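Local coordinates for oligopeptide ABC transporter, periplasmic oligopeptide-binding protein, putative (Thermotoga maritima MSB8, PDB 5IPW) that probably binds oligopeptides in the periplasm and hands them to a membrane ABC transporter for uptake, at residues A[77-82]-A[619-624]; A[83-88]-A[180-185]; A[109-114]-A[176-181]; A[394-399]-A[498-503]. All coordinates share one frame; numbering follows the deposited sequence.

Contact 1. Residues A[77-82]-A[619-624]; sequences SKLIEV and RTPLNA
A salt bridge between Glu81 and Arg619, set in a largely buried contact and flanked by apolar packing, joins the end of helix 73-80 to the loop between strands 613-614 and 630-631. Arg619 NE donates to Glu81 OE1 at 2.9 Å with an N-H...O angle of 170°. The bond uses the syn lone pair of OE1, and carboxylate and guanidinium planes lie 14° apart, so the two groups meet edge to edge, nearly coplanar. Bends at chi2 and chi3 fold the arginine back towards the carboxylate. Lys78 crosses the same guanidinium at about a right angle, its CE lying 3.3 Å above one face, while its ammonium group pairs with Asp616. Because Lys83 also bridges to Glu81, the carboxylate probably offsets two positive charges. In this family 5 solute-binding protein the contact brings a C-terminal loop back to an N-terminal helix across 536 intervening residues. Glu81 is the first residue to leave helical phi/psi after the helix, and its CB points toward the loop. Pro621, which follows a cis peptide bond, meets Leu79 CD2 with its CG at 3.6 Å, and Leu622 CD2 lies 4.0 Å from Glu81 CB. Beyond these, Leu79 packs on Trp63 and Arg65 of strand 62-67.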
loop_
_atom_site.group_PDB
_atom_site.type_symbol
_atom_site.label_atom_id
_atom_site.label_comp_id
_atom_site.label_asym_id
_atom_site.label_seq_id
_atom_site.Cartn_x
_atom_site.Cartn_y
_atom_site.Cartn_z
ATOM N N SER A 77 -3.053 -10.486 -9.782
ATOM C CA SER A 77 -3.955 -9.342 -9.664
ATOM C C SER A 77 -3.217 -8.007 -9.746
ATOM O O SER A 77 -3.656 -7.105 -10.446
ATOM C CB SER A 77 -4.743 -9.381 -8.357
ATOM O OG SER A 77 -5.565 -8.228 -8.256
ATOM N N LYS A 78 -2.090 -7.903 -9.049
ATOM C CA LYS A 78 -1.325 -6.663 -9.005
ATOM C C LYS A 78 -0.549 -6.348 -10.290
ATOM O O LYS A 78 -0.025 -5.249 -10.430
ATOM C CB LYS A 78 -0.398 -6.670 -7.800
ATOM C CG LYS A 78 -1.163 -6.529 -6.500
ATOM C CD LYS A 78 -0.289 -6.797 -5.292
ATOM C CE LYS A 78 -1.020 -6.465 -4.003
ATOM N NZ LYS A 78 -0.307 -6.986 -2.803
ATOM N N LEU A 79 -0.473 -7.300 -11.218
ATOM C CA LEU A 79 -0.009 -7.015 -12.580
ATOM C C LEU A 79 -1.130 -6.483 -13.451
ATOM O O LEU A 79 -0.893 -5.714 -14.376
ATOM C CB LEU A 79 0.531 -8.277 -13.256
ATOM C CG LEU A 79 1.788 -8.898 -12.663
ATOM C CD1 LEU A 79 2.259 -10.029 -13.566
ATOM C CD2 LEU A 79 2.881 -7.858 -12.490
ATOM N N ILE A 80 -2.343 -6.904 -13.122
ATOM C CA ILE A 80 -3.446 -6.964 -14.056
ATOM C C ILE A 80 -4.521 -5.911 -13.754
ATOM O O ILE A 80 -5.394 -5.647 -14.574
ATOM C CB ILE A 80 -3.998 -8.419 -14.023
ATOM C CG1 ILE A 80 -3.919 -9.030 -15.400
ATOM C CG2 ILE A 80 -5.386 -8.556 -13.382
ATOM C CD1 ILE A 80 -2.493 -9.360 -15.760
ATOM N N GLU A 81 -4.418 -5.288 -12.588
ATOM C CA GLU A 81 -5.470 -4.432 -12.064
ATOM C C GLU A 81 -5.622 -3.131 -12.825
ATOM O O GLU A 81 -4.650 -2.550 -13.304
ATOM C CB GLU A 81 -5.223 -4.127 -10.581
ATOM C CG GLU A 81 -5.864 -5.134 -9.642
ATOM C CD GLU A 81 -5.303 -5.056 -8.240
ATOM O OE1 GLU A 81 -5.060 -3.932 -7.739
ATOM O OE2 GLU A 81 -5.094 -6.130 -7.642
ATOM N N VAL A 82 -6.865 -2.680 -12.919
ATOM C CA VAL A 82 -7.178 -1.388 -13.519
ATOM C C VAL A 82 -8.125 -0.621 -12.607
ATOM O O VAL A 82 -8.948 -1.207 -11.904
ATOM C CB VAL A 82 -7.781 -1.528 -14.939
ATOM C CG1 VAL A 82 -6.760 -2.128 -15.894
ATOM C CG2 VAL A 82 -9.060 -2.357 -14.927
ATOM N N ARG A 619 -0.478 -1.240 -4.481
ATOM C CA ARG A 619 -0.715 -2.368 -5.389
ATOM C C ARG A 619 0.557 -2.800 -6.116
ATOM O O ARG A 619 0.487 -3.343 -7.210
ATOM C CB ARG A 619 -1.821 -2.022 -6.404
ATOM C CG ARG A 619 -3.060 -1.344 -5.823
ATOM C CD ARG A 619 -3.667 -2.124 -4.669
ATOM N NE ARG A 619 -4.078 -3.457 -5.093
ATOM C CZ ARG A 619 -4.146 -4.530 -4.307
ATOM N NH1 ARG A 619 -3.821 -4.462 -3.021
ATOM N NH2 ARG A 619 -4.534 -5.687 -4.817
ATOM N N THR A 620 1.713 -2.571 -5.500
ATOM C CA THR A 620 2.988 -2.851 -6.145
ATOM C C THR A 620 2.966 -4.272 -6.711
ATOM O O THR A 620 2.520 -5.185 -6.035
ATOM C CB THR A 620 4.156 -2.652 -5.161
ATOM O OG1 THR A 620 4.191 -1.282 -4.742
ATOM C CG2 THR A 620 5.486 -2.983 -5.801
ATOM N N PRO A 621 3.430 -4.459 -7.963
ATOM C CA PRO A 621 4.097 -3.513 -8.851
ATOM C C PRO A 621 3.198 -2.668 -9.757
ATOM O O PRO A 621 3.722 -2.018 -10.654
ATOM C CB PRO A 621 4.960 -4.432 -9.712
ATOM C CG PRO A 621 4.092 -5.630 -9.901
ATOM C CD PRO A 621 3.319 -5.785 -8.606
ATOM N N LEU A 622 1.885 -2.639 -9.539
ATOM C CA LEU A 622 1.005 -1.769 -10.349
ATOM C C LEU A 622 1.473 -0.320 -10.320
ATOM O O LEU A 622 1.333 0.434 -11.279
ATOM C CB LEU A 622 -0.431 -1.826 -9.844
ATOM C CG LEU A 622 -1.445 -1.049 -10.686
ATOM C CD1 LEU A 622 -1.562 -1.667 -12.070
ATOM C CD2 LEU A 622 -2.796 -1.014 -9.996
ATOM N N ASN A 623 2.003 0.048 -9.173
ATOM C CA ASN A 623 2.665 1.311 -8.928
ATOM C C ASN A 623 3.737 1.677 -9.986
ATOM O O ASN A 623 3.968 2.845 -10.257
ATOM C CB ASN A 623 3.298 1.179 -7.531
ATOM C CG ASN A 623 3.918 2.448 -7.052
ATOM O OD1 ASN A 623 3.591 3.534 -7.539
ATOM N ND2 ASN A 623 4.825 2.332 -6.090
ATOM N N ALA A 624 4.399 0.669 -10.554
ATOM C CA ALA A 624 5.381 0.859 -11.624
ATOM C C ALA A 624 4.748 0.938 -13.016
ATOM O O ALA A 624 5.431 1.244 -13.996
ATOM C CB ALA A 624 6.389 -0.280 -11.592
#

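Contact 2. Residues A[83-88]-A[180-185]; sequences KLAFWD and LKVPYG
Pro183 is the main bump of this contact, set on the flat face of the Trp87 indole: its CB lies 3.4 Å from the centroid of the five-membered ring and 8° off the ring normal, a CH-pi contact over the face, the two side chains crossing at about a right angle. Pro183 CG extends the cover over the six-membered ring. With CG beside its own backbone N (chi1 -72°), Trp87 swings its indole under the 180-185 turn, where CH2 also meets Leu180 CG at 4.0 Å. A second bump, Val182 CG1, fits into the shallow hollow formed by Leu84 CB and the backbone N of Ala85, each 3.9 Å away. Between the two, Pro183 CA approaches Ala85 O at 3.3 Å, a CA-H...O contact. Lys83 curls around the other end of the turn: bent at chi2, it runs past Pro183 O and donates from NZ to Tyr184 O at 2.9 Å, with a longer bond to Gly185 O. NZ comes to both carbonyls from above their planes. Water 2 bridges the segments, accepting from Trp87 N and donating to Pro183 O. Strand 85-87 is an outermost strand of a five-stranded antiparallel sheet, and the turn packs across it: Pro183 also touches Leu94 of strand 94-105, Val182 reaches Phe113 of strand 110-115, and Trp87 NE1 bonds to Val617 O in the C-terminal loop.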
loop_
_atom_site.group_PDB
_atom_site.type_symbol
_atom_site.label_atom_id
_atom_site.label_comp_id
_atom_site.label_asym_id
_atom_site.label_seq_id
_atom_site.Cartn_x
_atom_site.Cartn_y
_atom_site.Cartn_z
ATOM N N LYS A 83 -7.994 0.698 -12.635
ATOM C CA LYS A 83 -8.711 1.580 -11.723
ATOM C C LYS A 83 -9.434 2.652 -12.526
ATOM O O LYS A 83 -9.056 2.930 -13.664
ATOM C CB LYS A 83 -7.716 2.239 -10.752
ATOM C CG LYS A 83 -6.703 1.274 -10.148
ATOM C CD LYS A 83 -7.369 0.258 -9.231
ATOM C CE LYS A 83 -6.375 -0.763 -8.708
ATOM N NZ LYS A 83 -7.067 -1.867 -7.983
ATOM N N LEU A 84 -10.465 3.253 -11.937
ATOM C CA LEU A 84 -11.091 4.430 -12.530
ATOM C C LEU A 84 -10.050 5.520 -12.576
ATOM O O LEU A 84 -9.931 6.254 -13.551
ATOM C CB LEU A 84 -12.286 4.892 -11.707
ATOM C CG LEU A 84 -13.518 3.993 -11.774
ATOM C CD1 LEU A 84 -14.601 4.502 -10.841
ATOM C CD2 LEU A 84 -14.054 3.912 -13.193
ATOM N N ALA A 85 -9.287 5.613 -11.501
ATOM C CA ALA A 85 -8.163 6.514 -11.453
ATOM C C ALA A 85 -7.056 5.843 -10.668
ATOM O O ALA A 85 -7.293 5.298 -9.589
ATOM C CB ALA A 85 -8.570 7.822 -10.800
ATOM N N PHE A 86 -5.852 5.871 -11.222
ATOM C CA PHE A 86 -4.712 5.215 -10.603
ATOM C C PHE A 86 -4.055 6.138 -9.608
ATOM O O PHE A 86 -4.217 7.366 -9.670
ATOM C CB PHE A 86 -3.675 4.817 -11.652
ATOM C CG PHE A 86 -4.132 3.728 -12.572
ATOM C CD1 PHE A 86 -3.994 2.397 -12.214
ATOM C CD2 PHE A 86 -4.686 4.028 -13.800
ATOM C CE1 PHE A 86 -4.407 1.388 -13.060
ATOM C CE2 PHE A 86 -5.100 3.019 -14.654
ATOM C CZ PHE A 86 -4.961 1.696 -14.280
ATOM N N TRP A 87 -3.299 5.538 -8.696
ATOM C CA TRP A 87 -2.299 6.281 -7.950
ATOM C C TRP A 87 -1.329 6.850 -8.971
ATOM O O TRP A 87 -1.117 6.263 -10.030
ATOM C CB TRP A 87 -1.500 5.362 -7.008
ATOM C CG TRP A 87 -2.208 4.852 -5.793
ATOM C CD1 TRP A 87 -2.346 3.550 -5.424
ATOM C CD2 TRP A 87 -2.836 5.630 -4.767
ATOM N NE1 TRP A 87 -3.029 3.460 -4.236
ATOM C CE2 TRP A 87 -3.347 4.723 -3.811
ATOM C CE3 TRP A 87 -3.020 7.002 -4.562
ATOM C CZ2 TRP A 87 -4.032 5.145 -2.669
ATOM C CZ3 TRP A 87 -3.704 7.422 -3.427
ATOM C CH2 TRP A 87 -4.203 6.496 -2.496
ATOM N N ASP A 88 -0.719 7.980 -8.662
ATOM C CA ASP A 88 0.526 8.316 -9.326
ATOM C C ASP A 88 1.591 7.356 -8.771
ATOM O O ASP A 88 1.293 6.483 -7.945
ATOM C CB ASP A 88 0.907 9.767 -9.080
ATOM C CG ASP A 88 1.407 10.007 -7.680
ATOM O OD1 ASP A 88 0.926 9.340 -6.737
ATOM O OD2 ASP A 88 2.288 10.874 -7.522
ATOM N N LEU A 180 -9.195 8.151 -1.831
ATOM C CA LEU A 180 -8.078 7.243 -1.558
ATOM C C LEU A 180 -8.448 5.767 -1.700
ATOM O O LEU A 180 -7.573 4.908 -1.706
ATOM C CB LEU A 180 -7.505 7.503 -0.165
ATOM C CG LEU A 180 -6.547 8.690 -0.058
ATOM C CD1 LEU A 180 -7.107 9.980 -0.646
ATOM C CD2 LEU A 180 -6.187 8.879 1.403
ATOM N N LYS A 181 -9.737 5.477 -1.804
ATOM C CA LYS A 181 -10.210 4.114 -1.989
ATOM C C LYS A 181 -10.146 3.716 -3.453
ATOM O O LYS A 181 -9.864 2.564 -3.775
ATOM C CB LYS A 181 -11.653 3.987 -1.504
ATOM C CG LYS A 181 -11.855 4.348 -0.043
ATOM C CD LYS A 181 -11.757 3.129 0.857
ATOM C CE LYS A 181 -11.656 3.526 2.319
ATOM N NZ LYS A 181 -10.314 4.088 2.640
ATOM N N VAL A 182 -10.392 4.680 -4.333
ATOM C CA VAL A 182 -10.544 4.410 -5.764
ATOM C C VAL A 182 -9.305 3.810 -6.446
ATOM O O VAL A 182 -9.448 2.891 -7.248
ATOM C CB VAL A 182 -11.011 5.674 -6.515
ATOM C CG1 VAL A 182 -11.037 5.445 -8.018
ATOM C CG2 VAL A 182 -12.396 6.076 -6.036
ATOM N N PRO A 183 -8.099 4.324 -6.142
ATOM C CA PRO A 183 -6.877 3.738 -6.699
ATOM C C PRO A 183 -6.534 2.371 -6.124
ATOM O O PRO A 183 -5.723 1.657 -6.711
ATOM C CB PRO A 183 -5.777 4.724 -6.291
ATOM C CG PRO A 183 -6.468 5.898 -5.718
ATOM C CD PRO A 183 -7.792 5.431 -5.233
ATOM N N TYR A 184 -7.116 2.034 -4.974
ATOM C CA TYR A 184 -6.858 0.764 -4.316
ATOM C C TYR A 184 -7.825 -0.317 -4.798
ATOM O O TYR A 184 -7.409 -1.439 -5.095
ATOM C CB TYR A 184 -6.960 0.907 -2.786
ATOM C CG TYR A 184 -6.649 -0.387 -2.062
ATOM C CD1 TYR A 184 -5.337 -0.760 -1.812
ATOM C CD2 TYR A 184 -7.664 -1.258 -1.664
ATOM C CE1 TYR A 184 -5.035 -1.954 -1.174
ATOM C CE2 TYR A 184 -7.373 -2.459 -1.025
ATOM C CZ TYR A 184 -6.051 -2.804 -0.783
ATOM O OH TYR A 184 -5.725 -3.992 -0.157
ATOM N N GLY A 185 -9.110 0.025 -4.865
ATOM C CA GLY A 185 -10.177 -0.959 -5.046
ATOM C C GLY A 185 -10.632 -1.185 -6.471
ATOM O O GLY A 185 -10.058 -0.646 -7.423
HETATM O O HOH W 1 -11.310 1.263 -9.203
HETATM O O HOH W 2 -3.779 2.740 -8.593
#

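Contact 3. Residues A[109-114]-A[176-181]; sequences RVYIFH and GLFLLK
Tyr111 and Phe178 form the centre of this apolar contact, their rings meeting obliquely with centroids 5.0 Å apart and planes at 48°. Phe178 CD2 sits 3.5 Å above one face of Tyr111, displaced towards the rim near CD1, and the two side chains slide past each other in opposite directions. Leu179 CG approaches Tyr111 CE2 at 3.9 Å, and Tyr111 OH lies 3.4 Å from Gly176 CA. Phe113, two residues along the strand, meets Phe178 rim to rim, its CE2 being 3.9 Å from Phe178 CE2. Phe178 reaches both strand residues because its CG lies trans to the backbone N (chi1 179°), which carries the ring out from the turn. The fold here is a five-stranded antiparallel sheet with the helically coiled 176-181 segment laid against the side to which Tyr111 and Phe113 point. A classic beta bulge, Arg109 and Val110 both facing Leu105, lies at the start of strand 110-115. Tyr111 OH also hydrogen-bonds to Tyr175 O just before the 176-181 segment. Replacing Tyr111 with a phenylalanine would probably leave Tyr175 O without this partner and the start of the turn less firmly tied to the sheet. Farther out, Phe171 and Phe187 meet Phe178 edge-to-face.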
loop_
_atom_site.group_PDB
_atom_site.type_symbol
_atom_site.label_atom_id
_atom_site.label_comp_id
_atom_site.label_asym_id
_atom_site.label_seq_id
_atom_site.Cartn_x
_atom_site.Cartn_y
_atom_site.Cartn_z
ATOM N N ARG A 109 -19.713 14.683 -0.582
ATOM C CA ARG A 109 -20.873 13.835 -0.369
ATOM C C ARG A 109 -21.087 13.002 -1.629
ATOM O O ARG A 109 -21.344 11.800 -1.548
ATOM C CB ARG A 109 -22.109 14.682 -0.035
ATOM C CG ARG A 109 -23.345 13.884 0.371
ATOM C CD ARG A 109 -24.513 14.775 0.798
ATOM N NE ARG A 109 -24.451 15.170 2.214
ATOM C CZ ARG A 109 -23.896 16.288 2.693
ATOM N NH1 ARG A 109 -23.324 17.183 1.887
ATOM N NH2 ARG A 109 -23.911 16.515 4.003
ATOM N N VAL A 110 -20.966 13.646 -2.790
ATOM C CA VAL A 110 -21.130 12.955 -4.063
ATOM C C VAL A 110 -19.868 13.049 -4.926
ATOM O O VAL A 110 -19.134 14.047 -4.889
ATOM C CB VAL A 110 -22.374 13.444 -4.861
ATOM C CG1 VAL A 110 -23.395 14.101 -3.943
ATOM C CG2 VAL A 110 -22.000 14.398 -5.983
ATOM N N TYR A 111 -19.642 11.991 -5.702
ATOM C CA TYR A 111 -18.545 11.923 -6.665
ATOM C C TYR A 111 -19.093 11.495 -8.013
ATOM O O TYR A 111 -19.843 10.524 -8.098
ATOM C CB TYR A 111 -17.494 10.919 -6.204
ATOM C CG TYR A 111 -16.873 11.255 -4.870
ATOM C CD1 TYR A 111 -17.434 10.794 -3.686
ATOM C CD2 TYR A 111 -15.727 12.042 -4.793
ATOM C CE1 TYR A 111 -16.868 11.100 -2.459
ATOM C CE2 TYR A 111 -15.152 12.352 -3.573
ATOM C CZ TYR A 111 -15.727 11.881 -2.408
ATOM O OH TYR A 111 -15.158 12.183 -1.193
ATOM N N ILE A 112 -18.735 12.238 -9.056
ATOM C CA ILE A 112 -19.076 11.870 -10.426
ATOM C C ILE A 112 -17.804 11.433 -11.136
ATOM O O ILE A 112 -16.795 12.132 -11.085
ATOM C CB ILE A 112 -19.713 13.047 -11.204
ATOM C CG1 ILE A 112 -21.205 13.173 -10.885
ATOM C CG2 ILE A 112 -19.579 12.850 -12.710
ATOM C CD1 ILE A 112 -21.525 13.582 -9.468
ATOM N N PHE A 113 -17.860 10.281 -11.797
ATOM C CA PHE A 113 -16.766 9.819 -12.650
ATOM C C PHE A 113 -17.229 9.794 -14.097
ATOM O O PHE A 113 -18.283 9.235 -14.411
ATOM C CB PHE A 113 -16.292 8.426 -12.235
ATOM C CG PHE A 113 -15.559 8.401 -10.931
ATOM C CD1 PHE A 113 -14.206 8.679 -10.879
ATOM C CD2 PHE A 113 -16.224 8.095 -9.752
ATOM C CE1 PHE A 113 -13.524 8.665 -9.672
ATOM C CE2 PHE A 113 -15.550 8.072 -8.546
ATOM C CZ PHE A 113 -14.196 8.359 -8.504
ATOM N N HIS A 114 -16.424 10.401 -14.968
ATOM C CA HIS A 114 -16.730 10.489 -16.387
ATOM C C HIS A 114 -15.947 9.438 -17.151
ATOM O O HIS A 114 -14.719 9.473 -17.198
ATOM C CB HIS A 114 -16.395 11.879 -16.913
ATOM C CG HIS A 114 -17.168 12.969 -16.244
ATOM N ND1 HIS A 114 -18.398 13.395 -16.700
ATOM C CD2 HIS A 114 -16.899 13.704 -15.140
ATOM C CE1 HIS A 114 -18.845 14.355 -15.911
ATOM N NE2 HIS A 114 -17.956 14.561 -14.956
ATOM N N GLY A 176 -14.517 12.431 2.373
ATOM C CA GLY A 176 -13.339 12.784 1.579
ATOM C C GLY A 176 -12.377 11.636 1.351
ATOM O O GLY A 176 -11.664 11.613 0.354
ATOM N N LEU A 177 -12.367 10.674 2.270
ATOM C CA LEU A 177 -11.473 9.523 2.184
ATOM C C LEU A 177 -11.719 8.648 0.965
ATOM O O LEU A 177 -10.848 7.876 0.579
ATOM C CB LEU A 177 -11.599 8.654 3.440
ATOM C CG LEU A 177 -11.116 9.255 4.763
ATOM C CD1 LEU A 177 -11.280 8.239 5.891
ATOM C CD2 LEU A 177 -9.670 9.740 4.667
ATOM N N PHE A 178 -12.903 8.754 0.372
ATOM C CA PHE A 178 -13.266 7.905 -0.755
ATOM C C PHE A 178 -12.280 8.001 -1.910
ATOM O O PHE A 178 -12.007 7.002 -2.570
ATOM C CB PHE A 178 -14.663 8.252 -1.257
ATOM C CG PHE A 178 -15.092 7.436 -2.442
ATOM C CD1 PHE A 178 -15.261 6.065 -2.325
ATOM C CD2 PHE A 178 -15.314 8.037 -3.678
ATOM C CE1 PHE A 178 -15.652 5.306 -3.412
ATOM C CE2 PHE A 178 -15.706 7.285 -4.768
ATOM C CZ PHE A 178 -15.878 5.917 -4.634
ATOM N N LEU A 179 -11.749 9.193 -2.159
ATOM C CA LEU A 179 -10.772 9.369 -3.229
ATOM C C LEU A 179 -9.567 8.451 -3.070
ATOM O O LEU A 179 -8.987 8.028 -4.062
ATOM C CB LEU A 179 -10.294 10.819 -3.310
ATOM C CG LEU A 179 -11.270 11.832 -3.903
ATOM C CD1 LEU A 179 -10.607 13.201 -3.912
ATOM C CD2 LEU A 179 -11.723 11.457 -5.308
ATOM N N LEU A 180 -9.195 8.151 -1.831
ATOM C CA LEU A 180 -8.078 7.243 -1.558
ATOM C C LEU A 180 -8.448 5.767 -1.700
ATOM O O LEU A 180 -7.573 4.908 -1.706
ATOM C CB LEU A 180 -7.505 7.503 -0.165
ATOM C CG LEU A 180 -6.547 8.690 -0.058
ATOM C CD1 LEU A 180 -7.107 9.980 -0.646
ATOM C CD2 LEU A 180 -6.187 8.879 1.403
ATOM N N LYS A 181 -9.737 5.477 -1.804
ATOM C CA LYS A 181 -10.210 4.114 -1.989
ATOM C C LYS A 181 -10.146 3.716 -3.453
ATOM O O LYS A 181 -9.864 2.564 -3.775
ATOM C CB LYS A 181 -11.653 3.987 -1.504
ATOM C CG LYS A 181 -11.855 4.348 -0.043
ATOM C CD LYS A 181 -11.757 3.129 0.857
ATOM C CE LYS A 181 -11.656 3.526 2.319
ATOM N NZ LYS A 181 -10.314 4.088 2.640
#

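Contact 4. Residues A[394-399]-A[498-503]; sequences SPYFDP and AQPLSS
Tyr396 meets Gln499 and Pro500 with the rim of its ring in a buried loop-to-loop contact. Gln499 OE1 lies near the ring plane 3.4 Å from Tyr396 CE2, the amide turned 66° from the ring, while Pro500 CD touches the same rim at CD2. Leu501 CD1 comes near the hydroxyl end, 3.6 Å from Tyr396 OH. One face of the ring is taken by Pro395 CB, over its centre. The glutamine starts out extended (chi1 -178°) and then bends at chi2 (48°), bringing OE1 back to accept from Leu501 N at 3.3 Å, in the carbonyl plane and on a lone pair. Its NE2 goes instead to Gly91 O. With an alanine here in place of Gln499, Leu501 N and Gly91 O are likely to lose these partners and the rim of Tyr396 its neighbour. The first loop is a type I beta turn, Ser394 to Phe397, closed by Phe397 N to Ser394 O, and Asp398 follows as N-cap of helix 399-403. Ser394 OG, set between backbone N and carbonyl carbon, accepts from water 3 at 2.7 Å and is also hydrogen-bonded to Val391 O. The same water donates to Ala498 O at 3.0 Å, bridging the loops. Behind them, helix 568-584 supplies Ile571 and Met575 against Tyr396.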
loop_
_atom_site.group_PDB
_atom_site.type_symbol
_atom_site.label_atom_id
_atom_site.label_comp_id
_atom_site.label_asym_id
_atom_site.label_seq_id
_atom_site.Cartn_x
_atom_site.Cartn_y
_atom_site.Cartn_z
ATOM N N SER A 394 7.164 9.670 -0.715
ATOM C CA SER A 394 5.778 9.506 -0.305
ATOM C C SER A 394 5.127 10.870 -0.166
ATOM O O SER A 394 5.775 11.817 0.267
ATOM C CB SER A 394 5.699 8.737 1.013
ATOM O OG SER A 394 6.077 9.542 2.115
ATOM N N PRO A 395 3.834 10.971 -0.507
ATOM C CA PRO A 395 3.193 12.273 -0.690
ATOM C C PRO A 395 3.465 13.270 0.420
ATOM O O PRO A 395 3.818 14.415 0.141
ATOM C CB PRO A 395 1.698 11.936 -0.731
ATOM C CG PRO A 395 1.576 10.531 -0.239
ATOM C CD PRO A 395 2.861 9.870 -0.606
ATOM N N TYR A 396 3.320 12.826 1.664
ATOM C CA TYR A 396 3.379 13.718 2.819
ATOM C C TYR A 396 4.725 13.658 3.543
ATOM O O TYR A 396 4.840 14.157 4.666
ATOM C CB TYR A 396 2.244 13.372 3.781
ATOM C CG TYR A 396 0.972 12.999 3.061
ATOM C CD1 TYR A 396 0.300 13.932 2.281
ATOM C CD2 TYR A 396 0.456 11.708 3.136
ATOM C CE1 TYR A 396 -0.861 13.595 1.605
ATOM C CE2 TYR A 396 -0.704 11.361 2.465
ATOM C CZ TYR A 396 -1.359 12.307 1.702
ATOM O OH TYR A 396 -2.510 11.971 1.037
ATOM N N PHE A 397 5.731 13.073 2.887
ATOM C CA PHE A 397 7.086 12.936 3.432
ATOM C C PHE A 397 7.543 14.149 4.226
ATOM O O PHE A 397 7.354 15.290 3.794
ATOM C CB PHE A 397 8.084 12.703 2.299
ATOM C CG PHE A 397 9.514 12.646 2.753
ATOM C CD1 PHE A 397 10.042 11.468 3.239
ATOM C CD2 PHE A 397 10.330 13.766 2.692
ATOM C CE1 PHE A 397 11.358 11.391 3.657
ATOM C CE2 PHE A 397 11.647 13.700 3.108
ATOM C CZ PHE A 397 12.161 12.511 3.588
ATOM N N ASP A 398 8.162 13.893 5.376
ATOM C CA ASP A 398 8.656 14.963 6.233
ATOM C C ASP A 398 10.166 14.838 6.414
ATOM O O ASP A 398 10.640 13.912 7.081
ATOM C CB ASP A 398 7.947 14.955 7.584
ATOM C CG ASP A 398 8.137 16.256 8.340
ATOM O OD1 ASP A 398 9.251 16.820 8.286
ATOM O OD2 ASP A 398 7.178 16.730 8.983
ATOM N N PRO A 399 10.927 15.777 5.816
ATOM C CA PRO A 399 12.393 15.728 5.871
ATOM C C PRO A 399 12.930 16.104 7.254
ATOM O O PRO A 399 13.882 15.487 7.739
ATOM C CB PRO A 399 12.817 16.754 4.819
ATOM C CG PRO A 399 11.686 17.729 4.753
ATOM C CD PRO A 399 10.435 16.994 5.138
ATOM N N ALA A 498 4.072 5.197 3.703
ATOM C CA ALA A 498 4.029 5.965 2.461
ATOM C C ALA A 498 2.672 6.640 2.355
ATOM O O ALA A 498 2.579 7.867 2.313
ATOM C CB ALA A 498 4.269 5.063 1.264
ATOM N N GLN A 499 1.619 5.826 2.321
ATOM C CA GLN A 499 0.256 6.326 2.319
ATOM C C GLN A 499 -0.410 5.892 3.621
ATOM O O GLN A 499 -1.051 4.838 3.681
ATOM C CB GLN A 499 -0.508 5.807 1.102
ATOM C CG GLN A 499 -1.935 6.323 1.009
ATOM C CD GLN A 499 -2.015 7.820 1.199
ATOM O OE1 GLN A 499 -2.190 8.302 2.314
ATOM N NE2 GLN A 499 -1.849 8.565 0.118
ATOM N N PRO A 500 -0.249 6.703 4.679
ATOM C CA PRO A 500 -0.770 6.355 5.998
ATOM C C PRO A 500 -2.284 6.316 6.067
ATOM O O PRO A 500 -2.820 5.529 6.821
ATOM C CB PRO A 500 -0.265 7.493 6.896
ATOM C CG PRO A 500 0.736 8.236 6.093
ATOM C CD PRO A 500 0.324 8.057 4.676
ATOM N N LEU A 501 -2.957 7.147 5.274
ATOM C CA LEU A 501 -4.400 7.371 5.423
ATOM C C LEU A 501 -5.311 6.167 5.145
ATOM O O LEU A 501 -6.484 6.187 5.514
ATOM C CB LEU A 501 -4.826 8.566 4.574
ATOM C CG LEU A 501 -4.286 9.898 5.107
ATOM C CD1 LEU A 501 -4.263 10.963 4.019
ATOM C CD2 LEU A 501 -5.104 10.374 6.301
ATOM N N SER A 502 -4.779 5.131 4.506
ATOM C CA SER A 502 -5.484 3.853 4.383
ATOM C C SER A 502 -5.326 2.986 5.640
ATOM O O SER A 502 -6.066 2.018 5.824
ATOM C CB SER A 502 -4.960 3.083 3.170
ATOM O OG SER A 502 -3.588 2.756 3.329
ATOM N N SER A 503 -4.334 3.322 6.469
ATOM C CA SER A 503 -4.077 2.653 7.753
ATOM C C SER A 503 -3.564 3.695 8.750
ATOM O O SER A 503 -2.409 3.653 9.178
ATOM C CB SER A 503 -3.039 1.544 7.573
ATOM O OG SER A 503 -3.519 0.523 6.712
HETATM O O HOH W 3 3.731 10.611 2.852
#

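How the contacts relate
From the N terminus, helix 73-80 opens contact 1, which closes only near the C terminus and so encloses the other three. Strand 85-87 follows directly and opens contact 2; strand 110-115 then opens contact 3. Both close on the loop after strand 166-171, sharing Leu180 and Lys181, so that loop is held against one five-stranded sheet at two places about 10 Å apart between centres. Contact 4 comes later, in series, and joins two loops farther along. Contacts 1 and 2 touch where Arg619 NH1 comes 3.3 Å from Tyr184 CE1. Leu180, on the loop shared by contacts 2 and 3, meets Leu501 of contact 4 (Leu180 CD2 to Leu501 CB 3.5 Å), whereas contact 1 reaches neither contact 3 nor contact 4.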